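Local coordinates for uncharacterized HTH-type transcriptional regulator YybR (Bacillus subtilis, PDB 4A5N), which probably binds DNA as a redox-sensing transcriptional activator of the MarR/DUF24 type, at residues Y33-G38 / Y84-F89. The protein carries 1 engineered substitution. Numbering follows the deposited sequence.
Sequences YHMIDG and YSLTEF
Met35 lies alongside the backbone of Tyr84 and Ser85. It gives most of what residues 33-38 bring to this contact, 89 Å² against 18 Å² for Ile36 and 16 Å² for Gly38. Met35 SD sits 3.6 Å from Tyr84 O and also touches Ser85 N, so the thioether rests on the peptide group between them. Met35 SD reaches Tyr84 CB at 3.9 Å. The chain is extended at chi2 (176°) and bends only at chi3 (-85°), which turns CE away from the Tyr84-Ser85 peptide. Nearer the helix, Met35 CB packs against Leu86 CG at 3.8 Å. Together these touches, on the sulfur and on CB, make the tight, buried part.

The other side is looser. Leu86 CD1 comes no nearer to Ile36 than its CA, at 4.1 Å. A water joins the two backbones: it donates to Met35 O (2.6 Å) and accepts from Leu86 N (3.0 Å). Met35 O also closes a type I beta turn by accepting Gly38 N, so one carbonyl serves both turn and bridge.

The contact joins helix 28-35 and the turn that follows to strand 81-86 of the two-stranded wing in this winged helix-turn-helix fold. Phe45 of helix 42-48 and Val70 of strand 70-75 also pack on Met35. Ile36 leans on Glu94 and Leu98 of helix 94-115.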
# COMPACT_ATOMS: atom_id res chain seq x y z
N TYR B 33 4.50 11.59 -2.53
CA TYR B 33 5.29 11.72 -3.73
C TYR B 33 5.62 13.17 -4.07
O TYR B 33 6.77 13.49 -4.38
CB TYR B 33 4.65 11.02 -4.94
CG TYR B 33 5.46 11.18 -6.19
CD1 TYR B 33 6.59 10.40 -6.43
CD2 TYR B 33 5.13 12.15 -7.12
CE1 TYR B 33 7.36 10.57 -7.59
CE2 TYR B 33 5.89 12.33 -8.27
CZ TYR B 33 7.00 11.55 -8.50
OH TYR B 33 7.71 11.77 -9.65
N HIS B 34 4.62 14.03 -3.93
CA HIS B 34 4.75 15.42 -4.30
C HIS B 34 5.55 16.23 -3.29
O HIS B 34 6.03 17.31 -3.60
CB HIS B 34 3.37 16.00 -4.63
CG HIS B 34 2.84 15.54 -5.99
ND1 HIS B 34 3.07 16.24 -7.14
CD2 HIS B 34 2.11 14.41 -6.38
CE1 HIS B 34 2.54 15.58 -8.18
NE2 HIS B 34 1.95 14.46 -7.72
N MET B 35 5.79 15.68 -2.12
CA MET B 35 6.71 16.32 -1.19
C MET B 35 8.15 15.85 -1.34
O MET B 35 9.03 16.42 -0.68
CB MET B 35 6.27 16.15 0.25
CG MET B 35 5.06 17.01 0.63
SD MET B 35 4.44 16.74 2.32
CE MET B 35 3.35 15.33 2.03
N ILE B 36 8.39 14.85 -2.18
CA ILE B 36 9.76 14.32 -2.36
C ILE B 36 10.70 15.44 -2.84
O ILE B 36 11.84 15.56 -2.35
CB ILE B 36 9.77 13.12 -3.34
CG1 ILE B 36 9.17 11.86 -2.71
CG2 ILE B 36 11.18 12.81 -3.84
CD1 ILE B 36 9.16 10.67 -3.64
N ASP B 37 10.24 16.30 -3.73
CA ASP B 37 11.09 17.39 -4.24
C ASP B 37 11.04 18.69 -3.45
O ASP B 37 11.59 19.68 -3.91
CB ASP B 37 10.81 17.67 -5.74
CG ASP B 37 9.43 18.29 -6.03
OD1 ASP B 37 8.55 18.44 -5.14
OD2 ASP B 37 9.21 18.64 -7.21
N GLY B 38 10.40 18.67 -2.28
CA GLY B 38 10.32 19.82 -1.36
C GLY B 38 8.91 20.17 -0.87
O GLY B 38 7.93 19.61 -1.34
N TYR B 84 3.90 21.92 4.30
CA TYR B 84 3.98 20.49 4.57
C TYR B 84 5.23 19.91 3.89
O TYR B 84 5.46 20.15 2.69
CB TYR B 84 2.74 19.79 4.01
CG TYR B 84 1.49 20.29 4.65
CD1 TYR B 84 1.02 19.71 5.83
CD2 TYR B 84 0.78 21.34 4.09
CE1 TYR B 84 -0.13 20.19 6.44
CE2 TYR B 84 -0.38 21.82 4.70
CZ TYR B 84 -0.82 21.24 5.87
OH TYR B 84 -1.97 21.67 6.49
N SER B 85 6.00 19.14 4.64
CA SER B 85 7.21 18.53 4.12
C SER B 85 7.40 17.17 4.69
O SER B 85 6.72 16.81 5.70
CB SER B 85 8.40 19.41 4.47
OG SER B 85 8.42 19.71 5.86
N LEU B 86 8.33 16.40 4.11
CA LEU B 86 8.67 15.11 4.65
C LEU B 86 9.66 15.32 5.78
O LEU B 86 10.55 16.10 5.70
CB LEU B 86 9.26 14.18 3.59
CG LEU B 86 8.46 13.83 2.36
CD1 LEU B 86 9.28 12.89 1.47
CD2 LEU B 86 7.13 13.19 2.79
N THR B 87 9.46 14.59 6.85
CA THR B 87 10.43 14.54 7.92
C THR B 87 11.54 13.59 7.46
O THR B 87 11.36 12.82 6.51
CB THR B 87 9.77 13.97 9.19
OG1 THR B 87 9.33 12.63 8.96
CG2 THR B 87 8.57 14.85 9.63
N GLU B 88 12.67 13.61 8.15
CA GLU B 88 13.69 12.61 7.93
C GLU B 88 13.16 11.17 8.07
O GLU B 88 13.51 10.31 7.29
CB GLU B 88 14.91 12.86 8.85
CG GLU B 88 15.71 14.10 8.43
CD GLU B 88 15.95 14.19 6.91
OE1 GLU B 88 16.61 13.28 6.34
OE2 GLU B 88 15.44 15.16 6.27
N PHE B 89 12.29 10.93 9.03
CA PHE B 89 11.68 9.64 9.21
C PHE B 89 10.80 9.31 7.98
O PHE B 89 10.89 8.24 7.36
CB PHE B 89 10.82 9.68 10.45
CG PHE B 89 10.16 8.39 10.78
CD1 PHE B 89 10.90 7.22 10.90
CD2 PHE B 89 8.79 8.33 10.98
CE1 PHE B 89 10.29 6.01 11.21
CE2 PHE B 89 8.18 7.13 11.30
CZ PHE B 89 8.92 5.97 11.42
O HOH W 1 9.35 17.66 1.63